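Local coordinates for protein GH3 beta-N-acetylglucosaminidase (Paenibacillaceae, PDB 6K5J) that cleaves beta-linked N-acetylglucosamine units from sugar chains as a beta-N-acetylglucosaminidase of glycoside hydrolase family 3, at residues N131-P136 / R170-A175; L164-V169 / R217-R222; A118-S123 / E363-I368; R126-N131 / V348-G353. All coordinates share one frame; numbering follows the deposited sequence.

Interaction 1. Residues N131-P136 / R170-A175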
loop_
_atom_site.group_PDB
_atom_site.type_symbol
_atom_site.label_atom_id
_atom_site.label_comp_id
_atom_site.label_asym_id
_atom_site.label_seq_id
_atom_site.Cartn_x
_atom_site.Cartn_y
_atom_site.Cartn_z
ATOM N N ASN A 131 -1.303 -7.401 -14.436
ATOM C CA ASN A 131 -1.863 -8.703 -14.090
ATOM C C ASN A 131 -1.434 -9.174 -12.707
ATOM O O ASN A 131 -1.710 -10.319 -12.339
ATOM C CB ASN A 131 -1.490 -9.747 -15.155
ATOM C CG ASN A 131 0.005 -9.811 -15.416
ATOM O OD1 ASN A 131 0.804 -9.778 -14.487
ATOM N ND2 ASN A 131 0.388 -9.912 -16.688
ATOM N N MET A 132 -0.784 -8.314 -11.931
ATOM C CA MET A 132 -0.339 -8.640 -10.586
ATOM C C MET A 132 -0.395 -7.363 -9.759
ATOM O O MET A 132 -0.188 -6.262 -10.277
ATOM C CB MET A 132 1.084 -9.227 -10.594
ATOM C CG MET A 132 1.558 -9.796 -9.251
ATOM S SD MET A 132 3.170 -10.613 -9.450
ATOM C CE MET A 132 3.217 -11.640 -7.977
ATOM N N ASN A 133 -0.707 -7.513 -8.474
ATOM C CA ASN A 133 -0.759 -6.370 -7.565
ATOM C C ASN A 133 -0.042 -6.771 -6.291
ATOM O O ASN A 133 -0.254 -7.875 -5.781
ATOM C CB ASN A 133 -2.217 -5.951 -7.264
ATOM C CG ASN A 133 -2.331 -4.565 -6.612
ATOM O OD1 ASN A 133 -1.363 -3.813 -6.543
ATOM N ND2 ASN A 133 -3.541 -4.224 -6.160
ATOM N N PHE A 134 0.814 -5.892 -5.784
ATOM C CA PHE A 134 1.439 -6.157 -4.493
ATOM C C PHE A 134 0.500 -5.666 -3.393
ATOM O O PHE A 134 0.716 -4.652 -2.728
ATOM C CB PHE A 134 2.826 -5.539 -4.431
ATOM C CG PHE A 134 3.827 -6.255 -5.293
ATOM C CD1 PHE A 134 3.690 -7.619 -5.528
ATOM C CD2 PHE A 134 4.886 -5.588 -5.865
ATOM C CE1 PHE A 134 4.605 -8.309 -6.311
ATOM C CE2 PHE A 134 5.809 -6.271 -6.660
ATOM C CZ PHE A 134 5.657 -7.636 -6.877
ATOM N N ALA A 135 -0.567 -6.437 -3.224
ATOM C CA ALA A 135 -1.664 -6.139 -2.317
ATOM C C ALA A 135 -2.516 -7.397 -2.196
ATOM O O ALA A 135 -2.515 -8.227 -3.110
ATOM C CB ALA A 135 -2.506 -4.957 -2.829
ATOM N N PRO A 136 -3.264 -7.555 -1.087
ATOM C CA PRO A 136 -3.383 -6.622 0.034
ATOM C C PRO A 136 -2.319 -6.831 1.109
ATOM O O PRO A 136 -1.821 -7.945 1.285
ATOM C CB PRO A 136 -4.769 -6.943 0.604
ATOM C CG PRO A 136 -4.877 -8.440 0.412
ATOM C CD PRO A 136 -4.133 -8.735 -0.903
ATOM N N ARG A 170 -9.763 -12.200 -3.091
ATOM C CA ARG A 170 -10.741 -12.724 -4.044
ATOM C C ARG A 170 -11.161 -11.666 -5.066
ATOM O O ARG A 170 -11.324 -11.972 -6.252
ATOM C CB ARG A 170 -11.961 -13.262 -3.298
ATOM C CG ARG A 170 -12.918 -14.075 -4.170
ATOM C CD ARG A 170 -13.945 -14.824 -3.314
ATOM N NE ARG A 170 -14.898 -13.911 -2.692
ATOM C CZ ARG A 170 -16.002 -13.469 -3.284
ATOM N NH1 ARG A 170 -16.290 -13.856 -4.523
ATOM N NH2 ARG A 170 -16.813 -12.639 -2.642
ATOM N N GLY A 171 -11.359 -10.422 -4.626
ATOM C CA GLY A 171 -11.714 -9.368 -5.571
ATOM C C GLY A 171 -10.633 -9.107 -6.606
ATOM O O GLY A 171 -10.927 -8.912 -7.789
ATOM N N PHE A 172 -9.363 -9.089 -6.175
ATOM C CA PHE A 172 -8.264 -8.948 -7.130
ATOM C C PHE A 172 -8.241 -10.125 -8.102
ATOM O O PHE A 172 -8.179 -9.938 -9.323
ATOM C CB PHE A 172 -6.911 -8.862 -6.407
ATOM C CG PHE A 172 -6.677 -7.571 -5.657
ATOM C CD1 PHE A 172 -6.962 -6.339 -6.232
ATOM C CD2 PHE A 172 -6.139 -7.601 -4.376
ATOM C CE1 PHE A 172 -6.730 -5.169 -5.539
ATOM C CE2 PHE A 172 -5.917 -6.426 -3.655
ATOM C CZ PHE A 172 -6.219 -5.213 -4.238
ATOM N N GLN A 173 -8.278 -11.351 -7.576
ATOM C CA GLN A 173 -8.074 -12.510 -8.446
ATOM C C GLN A 173 -9.295 -12.794 -9.320
ATOM O O GLN A 173 -9.137 -13.259 -10.452
ATOM C CB GLN A 173 -7.660 -13.722 -7.604
ATOM C CG GLN A 173 -6.228 -13.516 -7.082
ATOM C CD GLN A 173 -5.705 -14.571 -6.129
ATOM O OE1 GLN A 173 -4.553 -14.486 -5.701
ATOM N NE2 GLN A 173 -6.526 -15.557 -5.793
ATOM N N ASP A 174 -10.504 -12.476 -8.838
ATOM C CA ASP A 174 -11.696 -12.562 -9.681
ATOM C C ASP A 174 -11.579 -11.660 -10.900
ATOM O O ASP A 174 -12.112 -11.984 -11.968
ATOM C CB ASP A 174 -12.954 -12.184 -8.885
ATOM C CG ASP A 174 -13.493 -13.331 -8.053
ATOM O OD1 ASP A 174 -12.948 -14.447 -8.147
ATOM O OD2 ASP A 174 -14.462 -13.114 -7.292
ATOM N N ALA A 175 -10.880 -10.535 -10.769
ATOM C CA ALA A 175 -10.689 -9.601 -11.869
ATOM C C ALA A 175 -9.495 -9.956 -12.745
ATOM O O ALA A 175 -9.181 -9.205 -13.675
ATOM C CB ALA A 175 -10.526 -8.176 -11.333
#
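A cis peptide bond, joining Ala-135 to Pro-136, lies beside the ring of Phe-172, and part of this buried contact is made by backbone atoms. Ring atom CE2 of Phe-172 comes 3.9 Å from Pro-136 N, while the same CE2 stands 4.0 Å from Pro-136 CD; the two side chains pass alongside each other, pointing in opposite directions. Ala-135 adds its methyl group, with CB 3.8 Å from Phe-172 CE2. On the other half of the ring sits a polar neighbour: Asn-133 ND2 lies 3.4 Å from Phe-172 CE1, and its amide plane stands 82° from the ring plane. That amide nitrogen is satisfied by a hydrogen bond to Gln-84 O, so the ring packs beside an amide already engaged. Asn-133 CG is anti to the backbone N (chi1 -166°), a setting that carries the amide across to the helix. With an alanine in place of Phe-172, the amide of Asn-133 and the Ala-135/Pro-136 cis peptide would probably lose their shared packing surface, opening a gap between the helix and residues 133-136. The principle illustrated is the beta-alpha-beta crossover of a TIM barrel: helix 158-174 connects strand 132-133 to its parallel neighbour, strand 178-184, and sets Phe-172 against the strand residue Asn-133 and the loop after it, while the same ring packs on Ala-118 and Ile-121 of helix 111-127.

Interaction 2. Residues L164-V169 / R217-R222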
loop_
_atom_site.group_PDB
_atom_site.type_symbol
_atom_site.label_atom_id
_atom_site.label_comp_id
_atom_site.label_asym_id
_atom_site.label_seq_id
_atom_site.Cartn_x
_atom_site.Cartn_y
_atom_site.Cartn_z
ATOM N N LEU A 164 -11.472 -9.213 6.066
ATOM C CA LEU A 164 -11.441 -8.281 4.943
ATOM C C LEU A 164 -10.352 -8.654 3.945
ATOM O O LEU A 164 -10.556 -8.542 2.730
ATOM C CB LEU A 164 -11.216 -6.851 5.447
ATOM C CG LEU A 164 -12.440 -6.017 5.822
ATOM C CD1 LEU A 164 -13.360 -6.763 6.780
ATOM C CD2 LEU A 164 -11.983 -4.673 6.415
ATOM N N GLY A 165 -9.198 -9.108 4.443
ATOM C CA GLY A 165 -8.073 -9.378 3.561
ATOM C C GLY A 165 -8.317 -10.510 2.584
ATOM O O GLY A 165 -7.904 -10.428 1.425
ATOM N N THR A 166 -8.973 -11.593 3.027
ATOM C CA THR A 166 -9.218 -12.677 2.078
ATOM C C THR A 166 -10.229 -12.271 1.024
ATOM O O THR A 166 -10.142 -12.733 -0.117
ATOM C CB THR A 166 -9.684 -13.964 2.769
ATOM O OG1 THR A 166 -10.869 -13.715 3.534
ATOM C CG2 THR A 166 -8.583 -14.519 3.669
ATOM N N GLU A 167 -11.185 -11.410 1.376
ATOM C CA GLU A 167 -12.110 -10.906 0.368
ATOM C C GLU A 167 -11.412 -9.974 -0.615
ATOM O O GLU A 167 -11.775 -9.944 -1.797
ATOM C CB GLU A 167 -13.287 -10.206 1.046
ATOM C CG GLU A 167 -14.350 -11.211 1.540
ATOM C CD GLU A 167 -14.897 -12.049 0.389
ATOM O OE1 GLU A 167 -15.756 -11.531 -0.350
ATOM O OE2 GLU A 167 -14.465 -13.209 0.207
ATOM N N ALA A 168 -10.423 -9.201 -0.154
ATOM C CA ALA A 168 -9.646 -8.388 -1.089
ATOM C C ALA A 168 -8.883 -9.267 -2.069
ATOM O O ALA A 168 -8.844 -8.977 -3.273
ATOM C CB ALA A 168 -8.689 -7.462 -0.331
ATOM N N VAL A 169 -8.255 -10.334 -1.568
ATOM C CA VAL A 169 -7.593 -11.306 -2.444
ATOM C C VAL A 169 -8.557 -11.805 -3.511
ATOM O O VAL A 169 -8.225 -11.854 -4.703
ATOM C CB VAL A 169 -7.031 -12.482 -1.624
ATOM C CG1 VAL A 169 -6.587 -13.609 -2.567
ATOM C CG2 VAL A 169 -5.858 -12.014 -0.769
ATOM N N ARG A 217 -2.570 -17.387 7.068
ATOM C CA ARG A 217 -3.117 -18.746 7.034
ATOM C C ARG A 217 -4.461 -18.776 6.331
ATOM O O ARG A 217 -4.730 -19.664 5.517
ATOM C CB ARG A 217 -3.280 -19.306 8.456
ATOM C CG ARG A 217 -2.011 -19.755 9.138
ATOM C CD ARG A 217 -2.336 -20.611 10.382
ATOM N NE ARG A 217 -3.329 -19.971 11.249
ATOM C CZ ARG A 217 -3.015 -19.313 12.362
ATOM N NH1 ARG A 217 -1.742 -19.208 12.733
ATOM N NH2 ARG A 217 -3.964 -18.747 13.095
ATOM N N GLU A 218 -5.333 -17.817 6.653
ATOM C CA GLU A 218 -6.655 -17.795 6.045
ATOM C C GLU A 218 -6.571 -17.534 4.549
ATOM O O GLU A 218 -7.337 -18.115 3.775
ATOM C CB GLU A 218 -7.534 -16.741 6.725
ATOM C CG GLU A 218 -7.754 -16.989 8.206
ATOM C CD GLU A 218 -8.588 -18.238 8.451
ATOM O OE1 GLU A 218 -9.339 -18.633 7.529
ATOM O OE2 GLU A 218 -8.490 -18.824 9.555
ATOM N N ALA A 219 -5.670 -16.639 4.125
ATOM C CA ALA A 219 -5.493 -16.365 2.699
ATOM C C ALA A 219 -4.954 -17.588 1.968
ATOM O O ALA A 219 -5.427 -17.943 0.880
ATOM C CB ALA A 219 -4.545 -15.175 2.502
ATOM N N ILE A 220 -3.948 -18.234 2.552
ATOM C CA ILE A 220 -3.361 -19.427 1.944
ATOM C C ILE A 220 -4.405 -20.524 1.810
ATOM O O ILE A 220 -4.515 -21.173 0.757
ATOM C CB ILE A 220 -2.147 -19.885 2.774
ATOM C CG1 ILE A 220 -0.997 -18.890 2.613
ATOM C CG2 ILE A 220 -1.687 -21.293 2.364
ATOM C CD1 ILE A 220 0.071 -19.001 3.702
ATOM N N ALA A 221 -5.215 -20.722 2.860
ATOM C CA ALA A 221 -6.256 -21.750 2.820
ATOM C C ALA A 221 -7.235 -21.521 1.673
ATOM O O ALA A 221 -7.684 -22.478 1.029
ATOM C CB ALA A 221 -7.005 -21.795 4.157
ATOM N N ARG A 222 -7.583 -20.264 1.399
ATOM C CA ARG A 222 -8.577 -19.978 0.373
ATOM C C ARG A 222 -7.988 -19.875 -1.024
ATOM O O ARG A 222 -8.747 -19.881 -1.999
ATOM C CB ARG A 222 -9.338 -18.693 0.713
ATOM C CG ARG A 222 -10.335 -18.897 1.843
ATOM C CD ARG A 222 -10.695 -17.589 2.522
ATOM N NE ARG A 222 -11.649 -17.802 3.611
ATOM C CZ ARG A 222 -11.328 -18.269 4.816
ATOM N NH1 ARG A 222 -10.069 -18.571 5.107
ATOM N NH2 ARG A 222 -12.271 -18.429 5.739
#
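Thr-166 fits against the backbone of Ala-219 where two neighbouring helices in the outer layer of the TIM barrel, 158-174 and 213-222, run side by side. Their short segments approach to 9.2 Å between axes at 36°, and the CA atoms of Thr-166 and Ala-219 are 5.3 Å apart. The apolar packing centres on one methyl: Thr-166 CG2 lies 3.6 Å from Ala-219 N and touches Glu-218 CB as well. Arg-222 joins through its aliphatic part, CD resting 3.8 Å from Thr-166 CB as the two side chains pass at a slant. A glycine in place of Thr-166 would probably leave the backbone at Ala-219 and the chain of Arg-222 without this wedge between the helices. The polar interactions stay within each helix. Thr-166 OG1 occupies the crowded position between backbone N and carbonyl carbon (chi1 57°), from which it bonds back to Ala-162 O, leaving CG2 to face the other helix. Arg-222 turns its guanidinium to Glu-218, forming a salt bridge between NH1 and OE1. The same NH1 also reaches Glu-218 O, at 3.1 Å, in the guanidinium plane, while Arg-222 N bonds that oxygen from the opposite face of its carbonyl plane.

Interaction 3. Residues A118-S123 / E363-I368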
loop_
_atom_site.group_PDB
_atom_site.type_symbol
_atom_site.label_atom_id
_atom_site.label_comp_id
_atom_site.label_asym_id
_atom_site.label_seq_id
_atom_site.Cartn_x
_atom_site.Cartn_y
_atom_site.Cartn_z
ATOM N N ALA A 118 -11.455 -4.021 -3.893
ATOM C CA ALA A 118 -10.375 -4.723 -4.575
ATOM C C ALA A 118 -10.769 -5.091 -5.994
ATOM O O ALA A 118 -9.927 -5.086 -6.904
ATOM C CB ALA A 118 -9.986 -5.975 -3.787
ATOM N N HIS A 119 -12.044 -5.426 -6.208
ATOM C CA HIS A 119 -12.469 -5.797 -7.557
ATOM C C HIS A 119 -12.441 -4.598 -8.500
ATOM O O HIS A 119 -12.117 -4.742 -9.683
ATOM C CB HIS A 119 -13.861 -6.424 -7.526
ATOM C CG HIS A 119 -14.259 -7.048 -8.829
ATOM N ND1 HIS A 119 -13.730 -8.242 -9.270
ATOM C CD2 HIS A 119 -15.127 -6.646 -9.787
ATOM C CE1 HIS A 119 -14.263 -8.554 -10.440
ATOM N NE2 HIS A 119 -15.110 -7.600 -10.778
ATOM N N ILE A 120 -12.775 -3.408 -8.006
ATOM C CA ILE A 120 -12.625 -2.214 -8.834
ATOM C C ILE A 120 -11.158 -1.996 -9.184
ATOM O O ILE A 120 -10.806 -1.787 -10.352
ATOM C CB ILE A 120 -13.212 -0.980 -8.130
ATOM C CG1 ILE A 120 -14.740 -1.028 -8.128
ATOM C CG2 ILE A 120 -12.726 0.290 -8.823
ATOM C CD1 ILE A 120 -15.352 0.039 -7.216
ATOM N N ILE A 121 -10.281 -2.020 -8.172
ATOM C CA ILE A 121 -8.849 -1.859 -8.446
ATOM C C ILE A 121 -8.387 -2.887 -9.473
ATOM O O ILE A 121 -7.690 -2.559 -10.442
ATOM C CB ILE A 121 -8.022 -1.980 -7.152
ATOM C CG1 ILE A 121 -8.214 -0.751 -6.250
ATOM C CG2 ILE A 121 -6.523 -2.150 -7.501
ATOM C CD1 ILE A 121 -7.654 -0.950 -4.812
ATOM N N GLY A 122 -8.744 -4.153 -9.253
ATOM C CA GLY A 122 -8.239 -5.212 -10.113
ATOM C C GLY A 122 -8.803 -5.147 -11.520
ATOM O O GLY A 122 -8.103 -5.441 -12.494
ATOM N N SER A 123 -10.079 -4.778 -11.645
ATOM C CA SER A 123 -10.691 -4.637 -12.964
ATOM C C SER A 123 -9.992 -3.557 -13.762
ATOM O O SER A 123 -9.723 -3.721 -14.958
ATOM C CB SER A 123 -12.174 -4.282 -12.825
ATOM O OG SER A 123 -12.909 -5.419 -12.431
ATOM N N GLU A 363 -19.797 6.233 -7.128
ATOM C CA GLU A 363 -20.829 6.263 -6.095
ATOM C C GLU A 363 -20.714 5.075 -5.155
ATOM O O GLU A 363 -20.998 5.203 -3.960
ATOM C CB GLU A 363 -22.210 6.332 -6.744
ATOM C CG GLU A 363 -22.451 7.694 -7.373
ATOM C CD GLU A 363 -23.596 7.696 -8.359
ATOM O OE1 GLU A 363 -24.280 6.657 -8.486
ATOM O OE2 GLU A 363 -23.819 8.750 -8.987
ATOM N N LEU A 364 -20.269 3.928 -5.663
ATOM C CA LEU A 364 -20.035 2.777 -4.800
ATOM C C LEU A 364 -18.977 3.083 -3.735
ATOM O O LEU A 364 -19.168 2.773 -2.552
ATOM C CB LEU A 364 -19.610 1.576 -5.646
ATOM C CG LEU A 364 -19.558 0.212 -4.958
ATOM C CD1 LEU A 364 -19.777 -0.887 -5.986
ATOM C CD2 LEU A 364 -18.242 -0.019 -4.216
ATOM N N VAL A 365 -17.834 3.653 -4.141
ATOM C CA VAL A 365 -16.777 3.906 -3.161
ATOM C C VAL A 365 -17.169 5.058 -2.239
ATOM O O VAL A 365 -16.759 5.089 -1.073
ATOM C CB VAL A 365 -15.405 4.157 -3.835
ATOM C CG1 VAL A 365 -14.964 2.946 -4.666
ATOM C CG2 VAL A 365 -15.407 5.405 -4.662
ATOM N N GLU A 366 -17.965 6.011 -2.732
ATOM C CA GLU A 366 -18.516 7.040 -1.851
ATOM C C GLU A 366 -19.343 6.419 -0.728
ATOM O O GLU A 366 -19.236 6.818 0.438
ATOM C CB GLU A 366 -19.357 8.027 -2.665
ATOM C CG GLU A 366 -18.489 9.021 -3.442
ATOM C CD GLU A 366 -19.278 9.921 -4.367
ATOM O OE1 GLU A 366 -20.508 9.712 -4.516
ATOM O OE2 GLU A 366 -18.654 10.839 -4.950
ATOM N N ARG A 367 -20.147 5.412 -1.055
ATOM C CA ARG A 367 -20.954 4.774 -0.024
ATOM C C ARG A 367 -20.092 4.003 0.968
ATOM O O ARG A 367 -20.442 3.919 2.150
ATOM C CB ARG A 367 -22.006 3.887 -0.680
ATOM C CG ARG A 367 -23.051 4.724 -1.412
ATOM C CD ARG A 367 -24.191 3.880 -1.998
ATOM N NE ARG A 367 -24.834 4.650 -3.049
ATOM C CZ ARG A 367 -24.696 4.404 -4.344
ATOM N NH1 ARG A 367 -23.958 3.379 -4.750
ATOM N NH2 ARG A 367 -25.297 5.184 -5.229
ATOM N N ILE A 368 -18.954 3.464 0.521
ATOM C CA ILE A 368 -18.012 2.825 1.442
ATOM C C ILE A 368 -17.484 3.835 2.456
ATOM O O ILE A 368 -17.480 3.584 3.667
ATOM C CB ILE A 368 -16.858 2.168 0.660
ATOM C CG1 ILE A 368 -17.373 1.027 -0.226
ATOM C CG2 ILE A 368 -15.781 1.670 1.600
ATOM C CD1 ILE A 368 -16.274 0.358 -1.003
#
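Leu-364 and Val-365, consecutive on helix 359-372, both meet the same atom, the terminal methyl of Ile-120 on helix 111-127. Taken in order, Leu-364 comes first: its CD2 lies 4.2 Å from Ile-120 CD1, and the two side chains run alongside each other, pointing opposite ways. This leucine is partly exposed and also rests on Glu-116. Val-365 follows, more deeply buried, with CG1 3.9 Å from Ile-120 CD1; here the side chains meet at a slant, and Pro-100 adds a further surface to the valine. Ile-120 reaches both because CG1 is anti to the carbonyl carbon (chi1 -73°) and CD1 then continues outward in an extended chain (chi2 169°). One turn beyond Leu-364 in the walk, Ile-368 directs its CB to the same side, but it packs on Leu-113, an earlier residue of helix 111-127. The backbones are well separated, the CA atoms of Ile-120 and Val-365 being 9.3 Å apart, so this is contact through methyl ends alone, a worked case of two helices bridged by the methyl ends of branched aliphatic side chains. The loop residues Thr-97 and Val-99 also pack on Ile-120. In the fold, helix 111-127 belongs to the barrel, with its other side against helix 158-174, where Ala-118 touches Ala-168 and Phe-172. Helix 359-372 runs directly into strand 374-377 at the margin of the six-stranded mixed sheet, and the contact therefore joins the barrel to the entrance of the second, alpha/beta part of the chain.

Interaction 4. Residues R126-N131 / V348-G353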
loop_
_atom_site.group_PDB
_atom_site.type_symbol
_atom_site.label_atom_id
_atom_site.label_comp_id
_atom_site.label_asym_id
_atom_site.label_seq_id
_atom_site.Cartn_x
_atom_site.Cartn_y
_atom_site.Cartn_z
ATOM N N ARG A 126 -6.339 -4.665 -14.693
ATOM C CA ARG A 126 -6.304 -5.643 -15.778
ATOM C C ARG A 126 -6.593 -4.985 -17.122
ATOM O O ARG A 126 -5.984 -5.338 -18.142
ATOM C CB ARG A 126 -7.296 -6.773 -15.501
ATOM C CG ARG A 126 -7.104 -8.021 -16.375
ATOM C CD ARG A 126 -5.706 -8.620 -16.205
ATOM N NE ARG A 126 -5.284 -9.361 -17.396
ATOM C CZ ARG A 126 -4.986 -10.661 -17.420
ATOM N NH1 ARG A 126 -5.041 -11.389 -16.315
ATOM N NH2 ARG A 126 -4.628 -11.237 -18.563
ATOM N N ALA A 127 -7.495 -4.001 -17.135
ATOM C CA ALA A 127 -7.753 -3.235 -18.351
ATOM C C ALA A 127 -6.517 -2.490 -18.829
ATOM O O ALA A 127 -6.423 -2.163 -20.018
ATOM C CB ALA A 127 -8.901 -2.253 -18.115
ATOM N N LEU A 128 -5.554 -2.227 -17.938
ATOM C CA LEU A 128 -4.318 -1.565 -18.315
ATOM C C LEU A 128 -3.189 -2.546 -18.617
ATOM O O LEU A 128 -2.044 -2.119 -18.787
ATOM C CB LEU A 128 -3.881 -0.599 -17.209
ATOM C CG LEU A 128 -4.917 0.439 -16.773
ATOM C CD1 LEU A 128 -4.297 1.406 -15.766
ATOM C CD2 LEU A 128 -5.474 1.205 -17.959
ATOM N N GLY A 129 -3.478 -3.847 -18.683
ATOM C CA GLY A 129 -2.440 -4.829 -18.925
ATOM C C GLY A 129 -1.637 -5.208 -17.701
ATOM O O GLY A 129 -0.629 -5.920 -17.827
ATOM N N ILE A 130 -2.041 -4.748 -16.528
ATOM C CA ILE A 130 -1.397 -5.115 -15.269
ATOM C C ILE A 130 -2.085 -6.365 -14.728
ATOM O O ILE A 130 -3.310 -6.392 -14.572
ATOM C CB ILE A 130 -1.475 -3.950 -14.265
ATOM C CG1 ILE A 130 -0.698 -2.749 -14.806
ATOM C CG2 ILE A 130 -0.978 -4.373 -12.888
ATOM C CD1 ILE A 130 -1.132 -1.409 -14.209
ATOM N N ASN A 131 -1.303 -7.401 -14.436
ATOM C CA ASN A 131 -1.863 -8.703 -14.090
ATOM C C ASN A 131 -1.434 -9.174 -12.707
ATOM O O ASN A 131 -1.710 -10.319 -12.339
ATOM C CB ASN A 131 -1.490 -9.747 -15.155
ATOM C CG ASN A 131 0.005 -9.811 -15.416
ATOM O OD1 ASN A 131 0.804 -9.778 -14.487
ATOM N ND2 ASN A 131 0.388 -9.912 -16.688
ATOM N N VAL A 348 -7.718 -2.653 -28.443
ATOM C CA VAL A 348 -7.492 -1.410 -27.717
ATOM C C VAL A 348 -8.829 -0.709 -27.542
ATOM O O VAL A 348 -9.602 -0.562 -28.497
ATOM C CB VAL A 348 -6.479 -0.524 -28.462
ATOM C CG1 VAL A 348 -6.296 0.815 -27.751
ATOM C CG2 VAL A 348 -5.143 -1.256 -28.602
ATOM N N THR A 349 -9.135 -0.309 -26.315
ATOM C CA THR A 349 -10.341 0.463 -26.061
ATOM C C THR A 349 -10.047 1.805 -25.425
ATOM O O THR A 349 -10.992 2.537 -25.104
ATOM C CB THR A 349 -11.308 -0.314 -25.158
ATOM O OG1 THR A 349 -10.629 -0.711 -23.960
ATOM C CG2 THR A 349 -11.842 -1.550 -25.882
ATOM N N LEU A 350 -8.773 2.145 -25.229
ATOM C CA LEU A 350 -8.375 3.364 -24.534
ATOM C C LEU A 350 -7.552 4.235 -25.465
ATOM O O LEU A 350 -6.532 3.786 -25.997
ATOM C CB LEU A 350 -7.573 3.037 -23.275
ATOM C CG LEU A 350 -8.330 2.190 -22.255
ATOM C CD1 LEU A 350 -7.427 1.777 -21.095
ATOM C CD2 LEU A 350 -9.522 2.977 -21.741
ATOM N N SER A 351 -7.994 5.478 -25.648
ATOM C CA SER A 351 -7.246 6.507 -26.353
ATOM C C SER A 351 -6.920 7.623 -25.377
ATOM O O SER A 351 -7.581 7.781 -24.346
ATOM C CB SER A 351 -8.034 7.082 -27.538
ATOM O OG SER A 351 -8.452 6.055 -28.410
ATOM N N SER A 352 -5.885 8.390 -25.706
ATOM C CA SER A 352 -5.472 9.491 -24.847
ATOM C C SER A 352 -6.669 10.362 -24.488
ATOM O O SER A 352 -7.494 10.695 -25.345
ATOM C CB SER A 352 -4.389 10.326 -25.537
ATOM O OG SER A 352 -3.908 11.331 -24.653
ATOM N N GLY A 353 -6.774 10.701 -23.204
ATOM C CA GLY A 353 -7.921 11.396 -22.677
ATOM C C GLY A 353 -9.003 10.507 -22.098
ATOM O O GLY A 353 -9.883 11.016 -21.397
#
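Leu-350 packs its tip against Leu-128, just where helix 111-127 of the TIM barrel ends in a Schellman motif with Gly-129 as its C-prime residue. The principle, a loop leucine covering a helix terminus, is clear when Leu-350 is followed outward. CB points toward segment 126-131 without touching it. CG, anti to the carbonyl carbon (chi1 -60°), carries the chain nearer and divides it. The CD1 branch makes the contact: it stands 3.7 Å from Leu-128 CD2, methyl against methyl, the two side chains crossing at about a right angle. The same CD1 lies 4.2 Å from Ala-127 O, a carbonyl of the terminal turn. The CD2 branch heads off to the side and makes no contact with this segment. Around the pair, Leu-350 also meets Ala-57 and Leu-356, while Leu-128 packs on Leu-92 and on Pro-56 and Val-59 of helix 56-72. Thus the long loop between helices 323-339 and 359-372 is laid over the end of helix 111-127 and the first turn of helix 56-72. Gly-129 takes the positive phi (81°) that turns the chain out of the helix, and its N donates to Arg-126 O at 3.0 Å.

From the N terminus, helix 111-127 comes first and serves two contacts. Its middle, 118-123, waits 240 residues for helix 359-372 in interaction 3, the widest loop. Its end, 126-131, meets the loop at 348-353 in interaction 4, which is nested inside interaction 3. Asn-131, shared with interaction 4, opens interaction 1, a short closure by residues 170-175. Interaction 2 starts within that closure and ends beyond it at 217-222, so interactions 1 and 2 cross; both lie inside the loops closed by interactions 3 and 4, and they touch at Pro-136 and Val-169. Interactions 1 and 2 join neighbouring strands and helices within the barrel, whereas the outer two fasten later segments back onto it.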